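Local structure of glycerol dehydrogenase (Schizosaccharomyces pombe, 1TA9) at residues L342-N356 against I410-W424. The protein catalyses the NAD-dependent oxidation of glycerol to dihydroxyacetone, probably with a catalytic zinc ion, and takes part in glycerol assimilation. Sequence-based numbering, arbitrary orientation.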
loop_
_atom_site.group_PDB
_atom_site.type_symbol
_atom_site.label_atom_id
_atom_site.label_comp_id
_atom_site.label_asym_id
_atom_site.label_seq_id
_atom_site.Cartn_x
_atom_site.Cartn_y
_atom_site.Cartn_z
ATOM N N LEU B 342 9.952 -12.006 -26.925
ATOM C CA LEU B 342 8.623 -12.482 -26.562
ATOM C C LEU B 342 8.640 -14.004 -26.535
ATOM O O LEU B 342 7.969 -14.630 -25.713
ATOM C CB LEU B 342 7.570 -11.991 -27.559
ATOM C CG LEU B 342 7.235 -10.493 -27.528
ATOM C CD1 LEU B 342 6.107 -10.206 -28.518
ATOM C CD2 LEU B 342 6.817 -10.078 -26.122
ATOM N N VAL B 343 9.408 -14.605 -27.438
ATOM C CA VAL B 343 9.502 -16.056 -27.468
ATOM C C VAL B 343 10.169 -16.521 -26.173
ATOM O O VAL B 343 9.752 -17.521 -25.583
ATOM C CB VAL B 343 10.328 -16.559 -28.679
ATOM C CG1 VAL B 343 10.418 -18.084 -28.647
ATOM C CG2 VAL B 343 9.669 -16.107 -29.990
ATOM N N GLN B 344 11.196 -15.801 -25.722
ATOM C CA GLN B 344 11.856 -16.196 -24.475
ATOM C C GLN B 344 10.867 -16.094 -23.321
ATOM O O GLN B 344 10.916 -16.884 -22.382
ATOM C CB GLN B 344 13.088 -15.328 -24.161
ATOM C CG GLN B 344 13.744 -15.756 -22.834
ATOM C CD GLN B 344 15.146 -15.217 -22.626
ATOM O OE1 GLN B 344 15.898 -15.021 -23.581
ATOM N NE2 GLN B 344 15.516 -15.004 -21.362
ATOM N N VAL B 345 9.966 -15.118 -23.396
ATOM C CA VAL B 345 8.960 -14.926 -22.355
ATOM C C VAL B 345 8.042 -16.141 -22.290
ATOM O O VAL B 345 7.586 -16.533 -21.212
ATOM C CB VAL B 345 8.132 -13.643 -22.622
ATOM C CG1 VAL B 345 6.865 -13.647 -21.795
ATOM C CG2 VAL B 345 8.976 -12.420 -22.277
ATOM N N VAL B 346 7.770 -16.733 -23.447
ATOM C CA VAL B 346 6.933 -17.919 -23.499
ATOM C C VAL B 346 7.718 -19.091 -22.909
ATOM O O VAL B 346 7.179 -19.883 -22.132
ATOM C CB VAL B 346 6.514 -18.237 -24.956
ATOM C CG1 VAL B 346 5.742 -19.549 -25.014
ATOM C CG2 VAL B 346 5.652 -17.099 -25.498
ATOM N N LEU B 347 8.997 -19.191 -23.266
ATOM C CA LEU B 347 9.844 -20.268 -22.753
ATOM C C LEU B 347 10.059 -20.129 -21.245
ATOM O O LEU B 347 10.222 -21.130 -20.541
ATOM C CB LEU B 347 11.194 -20.278 -23.481
ATOM C CG LEU B 347 11.134 -20.619 -24.977
ATOM C CD1 LEU B 347 12.525 -20.534 -25.587
ATOM C CD2 LEU B 347 10.564 -22.022 -25.159
ATOM N N GLU B 348 10.059 -18.895 -20.748
ATOM C CA GLU B 348 10.228 -18.669 -19.315
ATOM C C GLU B 348 8.909 -18.868 -18.557
ATOM O O GLU B 348 8.872 -18.815 -17.331
ATOM C CB GLU B 348 10.783 -17.273 -19.050
ATOM C CG GLU B 348 12.277 -17.136 -19.339
ATOM C CD GLU B 348 12.850 -15.854 -18.770
ATOM O OE1 GLU B 348 12.512 -15.519 -17.614
ATOM O OE2 GLU B 348 13.638 -15.181 -19.463
ATOM N N ASP B 349 7.830 -19.092 -19.297
ATOM C CA ASP B 349 6.515 -19.342 -18.709
ATOM C C ASP B 349 5.925 -18.176 -17.906
ATOM O O ASP B 349 5.343 -18.389 -16.845
ATOM C CB ASP B 349 6.582 -20.586 -17.814
ATOM C CG ASP B 349 5.228 -21.259 -17.634
ATOM O OD1 ASP B 349 4.992 -21.842 -16.554
ATOM O OD2 ASP B 349 4.405 -21.224 -18.572
ATOM N N TRP B 350 6.076 -16.947 -18.394
ATOM C CA TRP B 350 5.495 -15.805 -17.687
ATOM C C TRP B 350 3.980 -15.909 -17.824
ATOM O O TRP B 350 3.481 -16.402 -18.833
ATOM C CB TRP B 350 5.899 -14.481 -18.336
ATOM C CG TRP B 350 7.312 -14.049 -18.174
ATOM C CD1 TRP B 350 8.371 -14.807 -17.771
ATOM C CD2 TRP B 350 7.837 -12.754 -18.485
ATOM N NE1 TRP B 350 9.528 -14.065 -17.819
ATOM C CE2 TRP B 350 9.227 -12.799 -18.255
ATOM C CE3 TRP B 350 7.263 -11.559 -18.943
ATOM C CZ2 TRP B 350 10.060 -11.692 -18.465
ATOM C CZ3 TRP B 350 8.094 -10.456 -19.155
ATOM C CH2 TRP B 350 9.475 -10.535 -18.914
ATOM N N PRO B 351 3.228 -15.461 -16.806
ATOM C CA PRO B 351 1.769 -15.526 -16.914
ATOM C C PRO B 351 1.396 -14.648 -18.117
ATOM O O PRO B 351 2.134 -13.716 -18.460
ATOM C CB PRO B 351 1.304 -14.921 -15.592
ATOM C CG PRO B 351 2.374 -15.356 -14.637
ATOM C CD PRO B 351 3.640 -15.088 -15.440
ATOM N N LEU B 352 0.266 -14.929 -18.756
ATOM C CA LEU B 352 -0.131 -14.153 -19.926
ATOM C C LEU B 352 -0.173 -12.636 -19.699
ATOM O O LEU B 352 0.247 -11.871 -20.566
ATOM C CB LEU B 352 -1.487 -14.640 -20.450
ATOM C CG LEU B 352 -1.933 -14.041 -21.787
ATOM C CD1 LEU B 352 -0.899 -14.347 -22.870
ATOM C CD2 LEU B 352 -3.290 -14.624 -22.165
ATOM N N GLU B 353 -0.667 -12.194 -18.545
ATOM C CA GLU B 353 -0.729 -10.754 -18.277
ATOM C C GLU B 353 0.640 -10.090 -18.420
ATOM O O GLU B 353 0.751 -8.995 -18.966
ATOM C CB GLU B 353 -1.287 -10.482 -16.876
ATOM C CG GLU B 353 -2.791 -10.691 -16.760
ATOM C CD GLU B 353 -3.591 -9.721 -17.625
ATOM O OE1 GLU B 353 -3.518 -8.496 -17.377
ATOM O OE2 GLU B 353 -4.293 -10.184 -18.553
ATOM N N ASP B 354 1.682 -10.755 -17.930
ATOM C CA ASP B 354 3.035 -10.213 -18.022
ATOM C C ASP B 354 3.540 -10.212 -19.460
ATOM O O ASP B 354 4.294 -9.326 -19.862
ATOM C CB ASP B 354 3.976 -11.004 -17.121
ATOM C CG ASP B 354 3.643 -10.825 -15.661
ATOM O OD1 ASP B 354 3.278 -11.818 -15.000
ATOM O OD2 ASP B 354 3.736 -9.676 -15.181
ATOM N N PHE B 355 3.130 -11.211 -20.237
ATOM C CA PHE B 355 3.522 -11.254 -21.640
ATOM C C PHE B 355 2.866 -10.050 -22.309
ATOM O O PHE B 355 3.513 -9.318 -23.059
ATOM C CB PHE B 355 3.044 -12.557 -22.298
ATOM C CG PHE B 355 3.127 -12.551 -23.808
ATOM C CD1 PHE B 355 2.144 -11.927 -24.573
ATOM C CD2 PHE B 355 4.192 -13.167 -24.463
ATOM C CE1 PHE B 355 2.217 -11.917 -25.969
ATOM C CE2 PHE B 355 4.276 -13.163 -25.856
ATOM C CZ PHE B 355 3.287 -12.537 -26.610
ATOM N N ASN B 356 1.585 -9.840 -22.022
ATOM C CA ASN B 356 0.852 -8.725 -22.611
ATOM C C ASN B 356 1.471 -7.371 -22.296
ATOM O O ASN B 356 1.490 -6.479 -23.143
ATOM C CB ASN B 356 -0.610 -8.732 -22.152
ATOM C CG ASN B 356 -1.406 -9.867 -22.764
ATOM O OD1 ASN B 356 -0.980 -10.481 -23.741
ATOM N ND2 ASN B 356 -2.574 -10.142 -22.199
ATOM N N ILE B 410 10.853 -24.855 -29.170
ATOM C CA ILE B 410 11.185 -23.550 -29.726
ATOM C C ILE B 410 10.127 -23.207 -30.776
ATOM O O ILE B 410 9.564 -22.106 -30.782
ATOM C CB ILE B 410 12.576 -23.563 -30.392
ATOM C CG1 ILE B 410 13.637 -23.991 -29.372
ATOM C CG2 ILE B 410 12.892 -22.186 -30.964
ATOM C CD1 ILE B 410 13.648 -23.164 -28.098
ATOM N N ALA B 411 9.859 -24.160 -31.661
ATOM C CA ALA B 411 8.865 -23.965 -32.708
ATOM C C ALA B 411 7.495 -23.633 -32.122
ATOM O O ALA B 411 6.797 -22.744 -32.620
ATOM C CB ALA B 411 8.770 -25.211 -33.573
ATOM N N ASP B 412 7.107 -24.351 -31.072
ATOM C CA ASP B 412 5.812 -24.120 -30.428
ATOM C C ASP B 412 5.712 -22.722 -29.831
ATOM O O ASP B 412 4.672 -22.059 -29.940
ATOM C CB ASP B 412 5.571 -25.145 -29.314
ATOM C CG ASP B 412 5.029 -26.463 -29.831
ATOM O OD1 ASP B 412 4.834 -26.605 -31.060
ATOM O OD2 ASP B 412 4.790 -27.360 -28.996
ATOM N N ALA B 413 6.796 -22.281 -29.197
ATOM C CA ALA B 413 6.827 -20.969 -28.563
ATOM C C ALA B 413 6.751 -19.839 -29.590
ATOM O O ALA B 413 6.152 -18.796 -29.327
ATOM C CB ALA B 413 8.090 -20.828 -27.707
ATOM N N ILE B 414 7.362 -20.039 -30.752
ATOM C CA ILE B 414 7.320 -19.026 -31.802
ATOM C C ILE B 414 5.867 -18.826 -32.241
ATOM O O ILE B 414 5.415 -17.693 -32.434
ATOM C CB ILE B 414 8.175 -19.446 -33.021
ATOM C CG1 ILE B 414 9.663 -19.337 -32.664
ATOM C CG2 ILE B 414 7.835 -18.580 -34.229
ATOM C CD1 ILE B 414 10.598 -19.833 -33.758
ATOM N N LYS B 415 5.134 -19.926 -32.394
ATOM C CA LYS B 415 3.734 -19.844 -32.795
ATOM C C LYS B 415 2.869 -19.324 -31.654
ATOM O O LYS B 415 1.893 -18.615 -31.884
ATOM C CB LYS B 415 3.225 -21.213 -33.258
ATOM C CG LYS B 415 3.739 -21.601 -34.643
ATOM C CD LYS B 415 3.201 -22.949 -35.110
ATOM C CE LYS B 415 3.866 -24.104 -34.375
ATOM N NZ LYS B 415 3.485 -25.432 -34.965
ATOM N N ALA B 416 3.227 -19.675 -30.423
ATOM C CA ALA B 416 2.470 -19.221 -29.263
ATOM C C ALA B 416 2.517 -17.697 -29.186
ATOM O O ALA B 416 1.501 -17.050 -28.944
ATOM C CB ALA B 416 3.039 -19.836 -27.989
ATOM N N VAL B 417 3.700 -17.119 -29.386
ATOM C CA VAL B 417 3.822 -15.665 -29.355
ATOM C C VAL B 417 2.826 -15.060 -30.349
ATOM O O VAL B 417 2.093 -14.127 -30.026
ATOM C CB VAL B 417 5.251 -15.207 -29.741
ATOM C CG1 VAL B 417 5.279 -13.694 -29.934
ATOM C CG2 VAL B 417 6.245 -15.619 -28.652
ATOM N N ASP B 418 2.793 -15.609 -31.557
ATOM C CA ASP B 418 1.886 -15.110 -32.589
ATOM C C ASP B 418 0.426 -15.120 -32.130
ATOM O O ASP B 418 -0.288 -14.131 -32.297
ATOM C CB ASP B 418 2.039 -15.937 -33.861
ATOM C CG ASP B 418 1.205 -15.400 -35.004
ATOM O OD1 ASP B 418 1.436 -14.241 -35.421
ATOM O OD2 ASP B 418 0.321 -16.138 -35.481
ATOM N N SER B 419 -0.021 -16.232 -31.553
ATOM C CA SER B 419 -1.400 -16.322 -31.077
ATOM C C SER B 419 -1.667 -15.384 -29.898
ATOM O O SER B 419 -2.731 -14.764 -29.819
ATOM C CB SER B 419 -1.732 -17.759 -30.669
ATOM O OG SER B 419 -1.709 -18.626 -31.790
ATOM N N TYR B 420 -0.715 -15.297 -28.971
ATOM C CA TYR B 420 -0.869 -14.422 -27.807
ATOM C C TYR B 420 -1.001 -12.963 -28.257
ATOM O O TYR B 420 -1.877 -12.230 -27.791
ATOM C CB TYR B 420 0.350 -14.532 -26.873
ATOM C CG TYR B 420 0.529 -15.838 -26.119
ATOM C CD1 TYR B 420 -0.288 -16.944 -26.354
ATOM C CD2 TYR B 420 1.556 -15.969 -25.184
ATOM C CE1 TYR B 420 -0.078 -18.162 -25.668
ATOM C CE2 TYR B 420 1.776 -17.170 -24.499
ATOM C CZ TYR B 420 0.960 -18.261 -24.745
ATOM O OH TYR B 420 1.199 -19.440 -24.068
ATOM N N SER B 421 -0.107 -12.541 -29.147
ATOM C CA SER B 421 -0.123 -11.170 -29.658
ATOM C C SER B 421 -1.418 -10.887 -30.415
ATOM O O SER B 421 -2.012 -9.821 -30.260
ATOM C CB SER B 421 1.083 -10.927 -30.575
ATOM O OG SER B 421 2.299 -10.951 -29.845
ATOM N N GLN B 422 -1.860 -11.833 -31.236
ATOM C CA GLN B 422 -3.105 -11.635 -31.972
ATOM C C GLN B 422 -4.288 -11.487 -31.023
ATOM O O GLN B 422 -5.209 -10.714 -31.289
ATOM C CB GLN B 422 -3.367 -12.799 -32.926
ATOM C CG GLN B 422 -2.426 -12.846 -34.107
ATOM C CD GLN B 422 -2.895 -13.822 -35.158
ATOM O OE1 GLN B 422 -4.018 -13.717 -35.654
ATOM N NE2 GLN B 422 -2.044 -14.775 -35.505
ATOM N N LYS B 423 -4.269 -12.223 -29.915
ATOM C CA LYS B 423 -5.365 -12.129 -28.952
ATOM C C LYS B 423 -5.335 -10.757 -28.284
ATOM O O LYS B 423 -6.377 -10.120 -28.118
ATOM C CB LYS B 423 -5.257 -13.226 -27.889
ATOM C CG LYS B 423 -6.424 -13.252 -26.895
ATOM C CD LYS B 423 -7.745 -13.605 -27.584
ATOM C CE LYS B 423 -8.866 -13.785 -26.574
ATOM N NZ LYS B 423 -10.132 -14.252 -27.207
ATOM N N TRP B 424 -4.140 -10.298 -27.917
ATOM C CA TRP B 424 -3.993 -8.995 -27.281
ATOM C C TRP B 424 -4.492 -7.889 -28.214
ATOM O O TRP B 424 -5.185 -6.968 -27.780
ATOM C CB TRP B 424 -2.526 -8.731 -26.912
ATOM C CG TRP B 424 -2.296 -7.332 -26.409
ATOM C CD1 TRP B 424 -2.562 -6.852 -25.158
ATOM C CD2 TRP B 424 -1.841 -6.213 -27.180
ATOM N NE1 TRP B 424 -2.307 -5.499 -25.105
ATOM C CE2 TRP B 424 -1.865 -5.083 -26.333
ATOM C CE3 TRP B 424 -1.420 -6.055 -28.507
ATOM C CZ2 TRP B 424 -1.485 -3.807 -26.772
ATOM C CZ3 TRP B 424 -1.043 -4.787 -28.943
ATOM C CH2 TRP B 424 -1.080 -3.681 -28.076
HETATM O O HOH W 1 -2.603 -12.332 -25.190
#
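Tyr-420 turns the CD2 edge of its ring onto the middle of the Phe-355 face, a T-shaped stack with centroids 5.2 Å apart and planes at 88°. Phe-355 also meets the stem of the tyrosine: its CE1 lies 3.3 Å from Tyr-420 CB. The Phe-355 ring is thrown across to helix 410-424 because CG stands anti to the backbone N (chi1 167°), and its far end, CZ, reaches Val-417 CG1 at 4.0 Å. Leu-352 lies over one face of the Tyr-420 ring, CD1 4.1 Å from the centroid in a CH-pi contact, while Val-346 CG2 approaches CE2 obliquely. With an alanine at Phe-355, the Tyr-420 edge would probably lose its aromatic face and a gap open beside Val-417.

Toward residue 410 of helix 407-428 the packing is mostly aliphatic, knobs-into-holes in both directions. Val-346 fits among Ala-413, Ala-416, Val-417 and Tyr-420; Val-417 in turn enters the hollow between Leu-342, Val-343, Val-346 and Phe-355, its CG2 3.5 Å from Val-346 CG2. The small Ala-413 admits Val-343 and Leu-347 as well, with Leu-347 CD1 ending against Ile-410 CD1. At the other end, Asn-356 passes the Trp-424 indole, and a water donates to both Asn-356 OD1 (2.9 Å) and Tyr-420 O. Ser-421 OG sits at the Phe-355 edge but is bonded to Ile-369 O.

Between helix 333-347 and helix 352-364 the chain turns through a Schellman motif at Asp-349, then Pro-351 at the N-cap. Leu-352 also packs on Leu-276 of a second subunit. Segments 342-347 and 352-356 both cross helix 410-424 steeply, so that it spans the two helices joined by the tight turn at 348-351, buried packing within the all-helical C-terminal domain of iron-containing alcohol dehydrogenases.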